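Local coordinates for UPF0141 protein yjdB (Campylobacter jejuni subsp. jejuni HB93-13, PDB 4TN0) that probably transfers phosphoethanolamine to cell-surface acceptors in the periplasm, using a zinc site in an alkaline phosphatase-like domain, and is required for polymyxin resistance and motility, at residues K18-R29 against E218-E229; K3-R11 against Y288-Y296. All coordinates share one frame; numbering follows the deposited sequence.

Contact 1 (K18-R29 against E218-E229); sequences KLLVLVVGETAR and ESSLFYLSDHGE
Glu-26 and Asp-226 bring their carboxylates together over a zinc ion, OE2 of Glu-26 lying 2.7 Å from OD2 of Asp-226, a spacing the shared metal explains. Their planes are turned 73° apart, and His-227 NE2 is the third ligand from these segments; Thr-65, modified to phosphothreonine, completes the site. The second shell fixes the ligands. Thr-27 OG1 meets Glu-26 OE2 on its anti side, well out of the carboxylate plane, at 2.8 Å, while Thr-27 N reaches the syn lone pair of Asp-226 OD1 at 2.9 Å. His-227 ND1 donates a hydrogen bond to Gly-228 O, 2.7 Å away and in the ring plane, which sets the rotation of the imidazole and leaves NE2 for the metal. A bend at chi2 (66°) turns the Glu-26 carboxylate back to Asp-226.

Behind the site, strands 18-24 and 218-224 run parallel, joined by seven backbone hydrogen bonds from Leu-19 N to Gly-25 N. At the far end Lys-18 NZ makes a salt bridge with Glu-218 OE1, 2.7 Å, from above the carboxylate plane, though this glutamate is poorly ordered. Metal ligands just past the C-terminal ends of adjacent parallel strands fit the alkaline phosphatase-like fold. Val-23 CG2 meets Leu-221 CD1 at 3.5 Å on the face covered by helix 186-211; Leu-20 and Phe-222 face helix 281-288, and strands 146-152 and 252-259 flank the pair.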
loop_
_atom_site.group_PDB
_atom_site.type_symbol
_atom_site.label_atom_id
_atom_site.label_comp_id
_atom_site.label_asym_id
_atom_site.label_seq_id
_atom_site.Cartn_x
_atom_site.Cartn_y
_atom_site.Cartn_z
ATOM N N LYS A 18 15.109 -4.128 13.265
ATOM C CA LYS A 18 14.366 -3.757 12.046
ATOM C C LYS A 18 12.875 -3.421 12.267
ATOM O O LYS A 18 12.186 -4.040 13.093
ATOM C CB LYS A 18 14.470 -4.883 11.002
ATOM C CG LYS A 18 15.809 -5.020 10.300
ATOM C CD LYS A 18 15.793 -6.227 9.374
ATOM C CE LYS A 18 16.960 -6.209 8.406
ATOM N NZ LYS A 18 16.681 -5.368 7.197
ATOM N N LEU A 19 12.387 -2.433 11.519
ATOM C CA LEU A 19 10.963 -2.072 11.531
ATOM C C LEU A 19 10.434 -1.705 10.151
ATOM O O LEU A 19 10.803 -0.663 9.607
ATOM C CB LEU A 19 10.715 -0.903 12.488
ATOM C CG LEU A 19 9.302 -0.308 12.475
ATOM C CD1 LEU A 19 8.252 -1.373 12.745
ATOM C CD2 LEU A 19 9.178 0.846 13.470
ATOM N N LEU A 20 9.530 -2.522 9.613
ATOM C CA LEU A 20 8.887 -2.186 8.341
ATOM C C LEU A 20 7.413 -1.825 8.582
ATOM O O LEU A 20 6.666 -2.577 9.215
ATOM C CB LEU A 20 9.010 -3.332 7.320
ATOM C CG LEU A 20 8.361 -3.078 5.952
ATOM C CD1 LEU A 20 8.984 -1.852 5.316
ATOM C CD2 LEU A 20 8.465 -4.272 5.001
ATOM N N VAL A 21 7.026 -0.644 8.114
ATOM C CA VAL A 21 5.622 -0.236 8.121
ATOM C C VAL A 21 5.103 -0.352 6.692
ATOM O O VAL A 21 5.569 0.352 5.787
ATOM C CB VAL A 21 5.413 1.214 8.661
ATOM C CG1 VAL A 21 3.980 1.665 8.439
ATOM C CG2 VAL A 21 5.774 1.326 10.155
ATOM N N LEU A 22 4.185 -1.296 6.492
ATOM C CA LEU A 22 3.576 -1.538 5.181
ATOM C C LEU A 22 2.211 -0.876 5.139
ATOM O O LEU A 22 1.306 -1.253 5.885
ATOM C CB LEU A 22 3.428 -3.033 4.917
ATOM C CG LEU A 22 2.787 -3.473 3.609
ATOM C CD1 LEU A 22 3.650 -3.069 2.422
ATOM C CD2 LEU A 22 2.574 -4.970 3.628
ATOM N N VAL A 23 2.036 0.112 4.287
ATOM C CA VAL A 23 0.722 0.726 4.233
ATOM C C VAL A 23 -0.030 0.289 2.977
ATOM O O VAL A 23 0.369 0.620 1.858
ATOM C CB VAL A 23 0.802 2.260 4.294
ATOM C CG1 VAL A 23 -0.600 2.846 4.256
ATOM C CG2 VAL A 23 1.479 2.680 5.582
ATOM N N VAL A 24 -1.102 -0.481 3.185
ATOM C CA VAL A 24 -1.999 -0.895 2.102
ATOM C C VAL A 24 -3.101 0.145 1.884
ATOM O O VAL A 24 -4.020 0.312 2.699
ATOM C CB VAL A 24 -2.644 -2.267 2.382
ATOM C CG1 VAL A 24 -3.648 -2.640 1.281
ATOM C CG2 VAL A 24 -1.574 -3.337 2.569
ATOM N N GLY A 25 -2.998 0.843 0.766
ATOM C CA GLY A 25 -3.951 1.883 0.441
ATOM C C GLY A 25 -5.265 1.396 -0.144
ATOM O O GLY A 25 -5.633 0.212 -0.068
ATOM N N GLU A 26 -6.009 2.338 -0.694
ATOM C CA GLU A 26 -7.344 2.026 -1.155
ATOM C C GLU A 26 -7.746 3.025 -2.237
ATOM O O GLU A 26 -7.795 4.235 -1.978
ATOM C CB GLU A 26 -8.339 2.038 0.018
ATOM C CG GLU A 26 -9.799 1.883 -0.409
ATOM C CD GLU A 26 -10.063 0.521 -1.007
ATOM O OE1 GLU A 26 -10.348 -0.436 -0.247
ATOM O OE2 GLU A 26 -9.935 0.398 -2.245
ATOM N N THR A 27 -7.974 2.508 -3.449
ATOM C CA THR A 27 -8.600 3.235 -4.557
ATOM C C THR A 27 -7.705 4.357 -5.152
ATOM O O THR A 27 -8.030 4.989 -6.174
ATOM C CB THR A 27 -9.999 3.784 -4.075
ATOM O OG1 THR A 27 -10.836 2.676 -3.683
ATOM C CG2 THR A 27 -10.708 4.595 -5.129
ATOM N N ALA A 28 -6.552 4.591 -4.534
ATOM C CA ALA A 28 -5.635 5.600 -5.068
ATOM C C ALA A 28 -5.022 5.159 -6.409
ATOM O O ALA A 28 -4.549 4.022 -6.553
ATOM C CB ALA A 28 -4.540 5.908 -4.064
ATOM N N ARG A 29 -5.002 6.087 -7.365
ATOM C CA ARG A 29 -4.512 5.810 -8.686
ATOM C C ARG A 29 -3.308 6.695 -8.922
ATOM O O ARG A 29 -3.276 7.831 -8.456
ATOM C CB ARG A 29 -5.592 6.070 -9.745
ATOM C CG ARG A 29 -5.793 7.530 -10.148
ATOM C CD ARG A 29 -7.077 7.713 -10.963
ATOM N NE ARG A 29 -7.106 9.011 -11.631
ATOM C CZ ARG A 29 -8.054 9.405 -12.482
ATOM N NH1 ARG A 29 -9.070 8.607 -12.771
ATOM N NH2 ARG A 29 -7.981 10.597 -13.051
ATOM N N GLU A 218 16.333 0.164 12.315
ATOM C CA GLU A 218 16.356 0.466 10.896
ATOM C C GLU A 218 14.897 0.428 10.417
ATOM O O GLU A 218 14.234 -0.623 10.465
ATOM C CB GLU A 218 17.214 -0.546 10.128
ATOM C CG GLU A 218 16.693 -0.872 8.730
ATOM C CD GLU A 218 17.464 -1.992 8.055
ATOM O OE1 GLU A 218 16.893 -2.656 7.151
ATOM O OE2 GLU A 218 18.645 -2.199 8.420
ATOM N N SER A 219 14.395 1.577 9.973
ATOM C CA SER A 219 12.966 1.713 9.707
ATOM C C SER A 219 12.687 1.965 8.235
ATOM O O SER A 219 13.389 2.731 7.563
ATOM C CB SER A 219 12.370 2.846 10.544
ATOM O OG SER A 219 12.462 2.557 11.931
ATOM N N SER A 220 11.649 1.307 7.738
ATOM C CA SER A 220 11.193 1.547 6.381
ATOM C C SER A 220 9.677 1.702 6.307
ATOM O O SER A 220 8.931 1.063 7.067
ATOM C CB SER A 220 11.649 0.417 5.468
ATOM O OG SER A 220 13.060 0.332 5.465
ATOM N N LEU A 221 9.238 2.578 5.404
ATOM C CA LEU A 221 7.835 2.677 5.023
ATOM C C LEU A 221 7.642 2.236 3.572
ATOM O O LEU A 221 8.324 2.729 2.656
ATOM C CB LEU A 221 7.316 4.099 5.216
ATOM C CG LEU A 221 5.968 4.409 4.548
ATOM C CD1 LEU A 221 4.856 3.585 5.165
ATOM C CD2 LEU A 221 5.649 5.897 4.665
ATOM N N PHE A 222 6.725 1.292 3.363
ATOM C CA PHE A 222 6.305 0.957 2.011
ATOM C C PHE A 222 4.798 1.107 1.900
ATOM O O PHE A 222 4.039 0.508 2.684
ATOM C CB PHE A 222 6.731 -0.458 1.598
ATOM C CG PHE A 222 6.524 -0.730 0.132
ATOM C CD1 PHE A 222 7.096 0.095 -0.817
ATOM C CD2 PHE A 222 5.738 -1.783 -0.292
ATOM C CE1 PHE A 222 6.887 -0.123 -2.166
ATOM C CE2 PHE A 222 5.538 -2.015 -1.618
ATOM C CZ PHE A 222 6.115 -1.184 -2.568
ATOM N N TYR A 223 4.388 1.958 0.954
ATOM C CA TYR A 223 2.977 2.246 0.686
ATOM C C TYR A 223 2.600 1.899 -0.752
ATOM O O TYR A 223 3.288 2.311 -1.693
ATOM C CB TYR A 223 2.666 3.724 0.956
ATOM C CG TYR A 223 1.421 4.261 0.252
ATOM C CD1 TYR A 223 1.532 5.036 -0.896
ATOM C CD2 TYR A 223 0.138 4.005 0.744
ATOM C CE1 TYR A 223 0.417 5.535 -1.540
ATOM C CE2 TYR A 223 -1.000 4.502 0.083
ATOM C CZ TYR A 223 -0.842 5.270 -1.052
ATOM O OH TYR A 223 -1.931 5.775 -1.729
ATOM N N LEU A 224 1.509 1.158 -0.919
ATOM C CA LEU A 224 0.938 0.948 -2.257
ATOM C C LEU A 224 -0.582 0.834 -2.190
ATOM O O LEU A 224 -1.154 0.441 -1.170
ATOM C CB LEU A 224 1.507 -0.303 -2.945
ATOM C CG LEU A 224 1.176 -1.702 -2.427
ATOM C CD1 LEU A 224 1.728 -2.733 -3.407
ATOM C CD2 LEU A 224 1.708 -1.960 -1.019
ATOM N N SER A 225 -1.238 1.161 -3.293
ATOM C CA SER A 225 -2.683 1.079 -3.334
ATOM C C SER A 225 -3.102 -0.310 -3.777
ATOM O O SER A 225 -2.307 -1.015 -4.404
ATOM C CB SER A 225 -3.258 2.138 -4.273
ATOM O OG SER A 225 -4.662 2.183 -4.124
ATOM N N ASP A 226 -4.326 -0.713 -3.438
ATOM C CA ASP A 226 -4.864 -1.977 -3.933
ATOM C C ASP A 226 -5.231 -1.903 -5.427
ATOM O O ASP A 226 -5.075 -2.893 -6.133
ATOM C CB ASP A 226 -6.078 -2.445 -3.109
ATOM C CG ASP A 226 -7.232 -1.435 -3.095
ATOM O OD1 ASP A 226 -7.026 -0.272 -3.500
ATOM O OD2 ASP A 226 -8.341 -1.801 -2.641
ATOM N N HIS A 227 -5.697 -0.747 -5.900
ATOM C CA HIS A 227 -6.061 -0.536 -7.323
ATOM C C HIS A 227 -6.368 0.951 -7.592
ATOM O O HIS A 227 -6.332 1.788 -6.681
ATOM C CB HIS A 227 -7.271 -1.362 -7.717
ATOM C CG HIS A 227 -8.440 -1.147 -6.814
ATOM N ND1 HIS A 227 -9.186 0.012 -6.840
ATOM C CD2 HIS A 227 -8.973 -1.920 -5.835
ATOM C CE1 HIS A 227 -10.129 -0.056 -5.913
ATOM N NE2 HIS A 227 -10.025 -1.220 -5.295
ATOM N N GLY A 228 -6.651 1.283 -8.841
ATOM C CA GLY A 228 -6.947 2.655 -9.190
ATOM C C GLY A 228 -8.424 2.949 -9.082
ATOM O O GLY A 228 -9.136 2.332 -8.300
ATOM N N GLU A 229 -8.880 3.918 -9.857
ATOM C CA GLU A 229 -10.274 4.373 -9.819
ATOM C C GLU A 229 -10.595 5.157 -11.079
ATOM O O GLU A 229 -9.748 5.896 -11.578
ATOM C CB GLU A 229 -10.540 5.251 -8.597
ATOM C CG GLU A 229 -12.004 5.659 -8.405
ATOM C CD GLU A 229 -12.820 4.603 -7.676
ATOM O OE1 GLU A 229 -12.498 3.378 -7.790
ATOM O OE2 GLU A 229 -13.793 5.012 -6.992
#

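Contact 2 (K3-R11 against Y288-Y296); sequences KTIANDAYR and YFNVKTSVY
Ala-9 CB packs against Val-291 CG1 at 3.7 Å, and Ala-6 CB meets Val-295 CG2 at the same distance; these apolar contacts make the close-fitting side. Helix 90-96 lies against it through Val-93, which touches both Ala-6 and Val-291, and Phe-282 of helix 281-288 touches Val-295. Arg-11 CD packs 3.7 Å from Val-291 CG2 as the arginine runs alongside Phe-289, its guanidinium edge turned to Phe-289 O and its plane nearly perpendicular to the phenyl ring. Between the two segments, Tyr-10 and Lys-292 form a single antiparallel hydrogen-bonded pair: Lys-292 N to Tyr-10 O is short and nearly straight (2.9 Å, 173°), whereas Tyr-10 N to Lys-292 O is longer and more bent.

The solvent side is polar. Both oxygens of Asp-8 are met on the syn side, OD1 by Thr-293 OG1 at 2.8 Å, clearly out of the carboxylate plane, and OD2 by Ser-294 N at 3.1 Å, slightly out of it, with a weak addition from Ser-294 OG. With chi1 at 62°, the Asp-8 carboxylate sits between its N and carbonyl carbon and swings across to Thr-293, the side chains crossing near a right angle. Tyr-10 lays one ring face over Lys-292 CB, a CH-pi contact of 3.9 Å to the centroid, while the lysine chain bends at chi2 and its amino end extends away from Tyr-10.

Asp-8 belongs to a type I beta turn from Ala-6 to Ala-9, and Asn-290, with positive phi, is the C-prime residue of the Schellman motif that ends helix 281-288: two irregular segments joined by one isolated beta bridge.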
loop_
_atom_site.group_PDB
_atom_site.type_symbol
_atom_site.label_atom_id
_atom_site.label_comp_id
_atom_site.label_asym_id
_atom_site.label_seq_id
_atom_site.Cartn_x
_atom_site.Cartn_y
_atom_site.Cartn_z
ATOM N N LYS A 3 -3.658 -25.073 2.646
ATOM C CA LYS A 3 -2.302 -25.383 2.224
ATOM C C LYS A 3 -1.290 -24.452 2.886
ATOM O O LYS A 3 -1.528 -23.257 3.004
ATOM C CB LYS A 3 -2.209 -25.277 0.702
ATOM C CG LYS A 3 -0.857 -25.551 0.082
ATOM C CD LYS A 3 -0.993 -25.548 -1.448
ATOM C CE LYS A 3 0.152 -26.290 -2.115
ATOM N NZ LYS A 3 -0.097 -26.500 -3.560
ATOM N N THR A 4 -0.166 -25.011 3.332
ATOM C CA THR A 4 0.925 -24.212 3.874
ATOM C C THR A 4 1.917 -23.972 2.752
ATOM O O THR A 4 1.984 -24.760 1.804
ATOM C CB THR A 4 1.645 -24.908 5.067
ATOM O OG1 THR A 4 2.181 -26.173 4.651
ATOM C CG2 THR A 4 0.695 -25.120 6.230
ATOM N N ILE A 5 2.671 -22.884 2.827
ATOM C CA ILE A 5 3.647 -22.616 1.781
ATOM C C ILE A 5 4.982 -22.270 2.388
ATOM O O ILE A 5 5.059 -21.974 3.582
ATOM C CB ILE A 5 3.218 -21.466 0.841
ATOM C CG1 ILE A 5 3.185 -20.135 1.598
ATOM C CG2 ILE A 5 1.880 -21.763 0.173
ATOM C CD1 ILE A 5 3.231 -18.936 0.660
ATOM N N ALA A 6 6.016 -22.262 1.548
ATOM C CA ALA A 6 7.372 -21.979 1.997
ATOM C C ALA A 6 7.696 -22.783 3.261
ATOM O O ALA A 6 8.084 -22.226 4.291
ATOM C CB ALA A 6 7.539 -20.485 2.253
ATOM N N ASN A 7 7.550 -24.099 3.167
ATOM C CA ASN A 7 7.699 -24.964 4.327
ATOM C C ASN A 7 9.160 -25.042 4.817
ATOM O O ASN A 7 9.424 -25.465 5.934
ATOM C CB ASN A 7 7.165 -26.369 4.015
ATOM C CG ASN A 7 5.681 -26.377 3.670
ATOM O OD1 ASN A 7 4.860 -25.804 4.389
ATOM N ND2 ASN A 7 5.326 -27.072 2.597
ATOM N N ASP A 8 10.092 -24.644 3.955
ATOM C CA ASP A 8 11.517 -24.630 4.256
ATOM C C ASP A 8 12.039 -23.284 4.767
ATOM O O ASP A 8 13.236 -23.016 4.659
ATOM C CB ASP A 8 12.308 -24.981 2.996
ATOM C CG ASP A 8 12.079 -23.970 1.885
ATOM O OD1 ASP A 8 11.004 -23.340 1.901
ATOM O OD2 ASP A 8 12.953 -23.784 1.009
ATOM N N ALA A 9 11.188 -22.429 5.319
ATOM C CA ALA A 9 11.639 -21.058 5.580
ATOM C C ALA A 9 12.191 -20.847 6.998
ATOM O O ALA A 9 11.754 -21.495 7.952
ATOM C CB ALA A 9 10.494 -20.072 5.309
ATOM N N TYR A 10 13.150 -19.934 7.130
ATOM C CA TYR A 10 13.757 -19.664 8.436
ATOM C C TYR A 10 14.570 -18.364 8.439
ATOM O O TYR A 10 14.941 -17.835 7.380
ATOM C CB TYR A 10 14.662 -20.833 8.875
ATOM C CG TYR A 10 15.846 -21.074 7.946
ATOM C CD1 TYR A 10 17.046 -20.382 8.122
ATOM C CD2 TYR A 10 15.777 -22.012 6.919
ATOM C CE1 TYR A 10 18.132 -20.589 7.278
ATOM C CE2 TYR A 10 16.864 -22.234 6.068
ATOM C CZ TYR A 10 18.043 -21.517 6.255
ATOM O OH TYR A 10 19.131 -21.716 5.418
ATOM N N ARG A 11 14.797 -17.834 9.640
ATOM C CA ARG A 11 15.755 -16.747 9.860
ATOM C C ARG A 11 16.792 -17.101 10.945
ATOM O O ARG A 11 17.965 -16.723 10.850
ATOM C CB ARG A 11 14.999 -15.457 10.197
ATOM C CG ARG A 11 14.160 -14.946 9.023
ATOM C CD ARG A 11 13.202 -13.788 9.369
ATOM N NE ARG A 11 13.709 -12.825 10.334
ATOM C CZ ARG A 11 13.393 -12.865 11.623
ATOM N NH1 ARG A 11 12.593 -13.828 12.065
ATOM N NH2 ARG A 11 13.878 -11.965 12.463
ATOM N N TYR A 288 12.931 -8.628 3.051
ATOM C CA TYR A 288 13.182 -7.541 3.980
ATOM C C TYR A 288 13.603 -8.076 5.329
ATOM O O TYR A 288 14.424 -7.460 6.015
ATOM C CB TYR A 288 11.953 -6.646 4.149
ATOM C CG TYR A 288 12.287 -5.359 4.860
ATOM C CD1 TYR A 288 12.226 -5.270 6.248
ATOM C CD2 TYR A 288 12.691 -4.238 4.143
ATOM C CE1 TYR A 288 12.549 -4.098 6.902
ATOM C CE2 TYR A 288 13.017 -3.064 4.787
ATOM C CZ TYR A 288 12.944 -3.001 6.168
ATOM O OH TYR A 288 13.266 -1.832 6.814
ATOM N N PHE A 289 13.044 -9.216 5.724
ATOM C CA PHE A 289 13.401 -9.788 7.016
ATOM C C PHE A 289 14.363 -10.962 6.827
ATOM O O PHE A 289 14.552 -11.768 7.733
ATOM C CB PHE A 289 12.141 -10.211 7.770
ATOM C CG PHE A 289 11.280 -9.055 8.145
ATOM C CD1 PHE A 289 11.443 -8.419 9.362
ATOM C CD2 PHE A 289 10.337 -8.563 7.257
ATOM C CE1 PHE A 289 10.662 -7.331 9.701
ATOM C CE2 PHE A 289 9.556 -7.478 7.593
ATOM C CZ PHE A 289 9.720 -6.861 8.814
ATOM N N ASN A 290 15.019 -10.985 5.664
ATOM C CA ASN A 290 16.011 -12.003 5.308
ATOM C C ASN A 290 15.520 -13.441 5.454
ATOM O O ASN A 290 16.247 -14.293 5.966
ATOM C CB ASN A 290 17.280 -11.824 6.157
ATOM C CG ASN A 290 17.919 -10.461 5.973
ATOM O OD1 ASN A 290 17.948 -9.639 6.898
ATOM N ND2 ASN A 290 18.408 -10.201 4.764
ATOM N N VAL A 291 14.286 -13.711 5.034
ATOM C CA VAL A 291 13.758 -15.070 5.144
ATOM C C VAL A 291 14.424 -15.973 4.107
ATOM O O VAL A 291 14.398 -15.686 2.903
ATOM C CB VAL A 291 12.216 -15.120 4.972
ATOM C CG1 VAL A 291 11.732 -16.560 4.925
ATOM C CG2 VAL A 291 11.529 -14.394 6.119
ATOM N N LYS A 292 15.024 -17.064 4.576
ATOM C CA LYS A 292 15.703 -17.977 3.670
ATOM C C LYS A 292 14.718 -19.065 3.260
ATOM O O LYS A 292 14.174 -19.769 4.103
ATOM C CB LYS A 292 16.960 -18.577 4.326
ATOM C CG LYS A 292 18.065 -17.558 4.639
ATOM C CD LYS A 292 18.615 -16.909 3.359
ATOM C CE LYS A 292 19.682 -15.828 3.622
ATOM N NZ LYS A 292 20.975 -16.332 4.184
ATOM N N THR A 293 14.479 -19.168 1.956
ATOM C CA THR A 293 13.518 -20.120 1.414
ATOM C C THR A 293 13.644 -20.147 -0.099
ATOM O O THR A 293 14.102 -19.180 -0.707
ATOM C CB THR A 293 12.042 -19.775 1.808
ATOM O OG1 THR A 293 11.139 -20.659 1.128
ATOM C CG2 THR A 293 11.691 -18.324 1.447
ATOM N N SER A 294 13.257 -21.263 -0.703
ATOM C CA SER A 294 13.365 -21.428 -2.151
ATOM C C SER A 294 12.295 -20.644 -2.916
ATOM O O SER A 294 12.458 -20.362 -4.109
ATOM C CB SER A 294 13.290 -22.904 -2.523
ATOM O OG SER A 294 12.052 -23.453 -2.122
ATOM N N VAL A 295 11.205 -20.280 -2.245
ATOM C CA VAL A 295 10.141 -19.549 -2.935
ATOM C C VAL A 295 10.488 -18.067 -3.034
ATOM O O VAL A 295 9.821 -17.310 -3.757
ATOM C CB VAL A 295 8.784 -19.707 -2.249
ATOM C CG1 VAL A 295 8.403 -21.171 -2.159
ATOM C CG2 VAL A 295 8.793 -19.042 -0.887
ATOM N N TYR A 296 11.532 -17.658 -2.315
ATOM C CA TYR A 296 12.042 -16.303 -2.434
ATOM C C TYR A 296 12.700 -16.096 -3.803
ATOM O O TYR A 296 13.621 -16.826 -4.189
ATOM C CB TYR A 296 13.028 -16.004 -1.304
ATOM C CG TYR A 296 13.780 -14.707 -1.489
ATOM C CD1 TYR A 296 13.157 -13.481 -1.257
ATOM C CD2 TYR A 296 15.115 -14.704 -1.878
ATOM C CE1 TYR A 296 13.836 -12.291 -1.424
ATOM C CE2 TYR A 296 15.806 -13.515 -2.047
ATOM C CZ TYR A 296 15.161 -12.312 -1.821
ATOM O OH TYR A 296 15.845 -11.130 -1.987
#

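The centres of contacts 1 and 2 lie about 22 Å apart, contact 1 near the centre of the folded domain and contact 2 toward its periphery. In sequence the order is 3-11, 18-29, 218-229, 288-296, so the outer pairing encloses the inner one. Tyr-288 joins them: its OH probably hydrogen-bonds Ser-220 OG (2.6 Å), its O probably accepts from Lys-18 NZ (3.3 Å), and its ring packs on Leu-20. The end of the strand pair remote from the zinc therefore meets the start of segment 288-296, connecting the metal-bearing core of the alkaline phosphatase-like fold to its terminal loops.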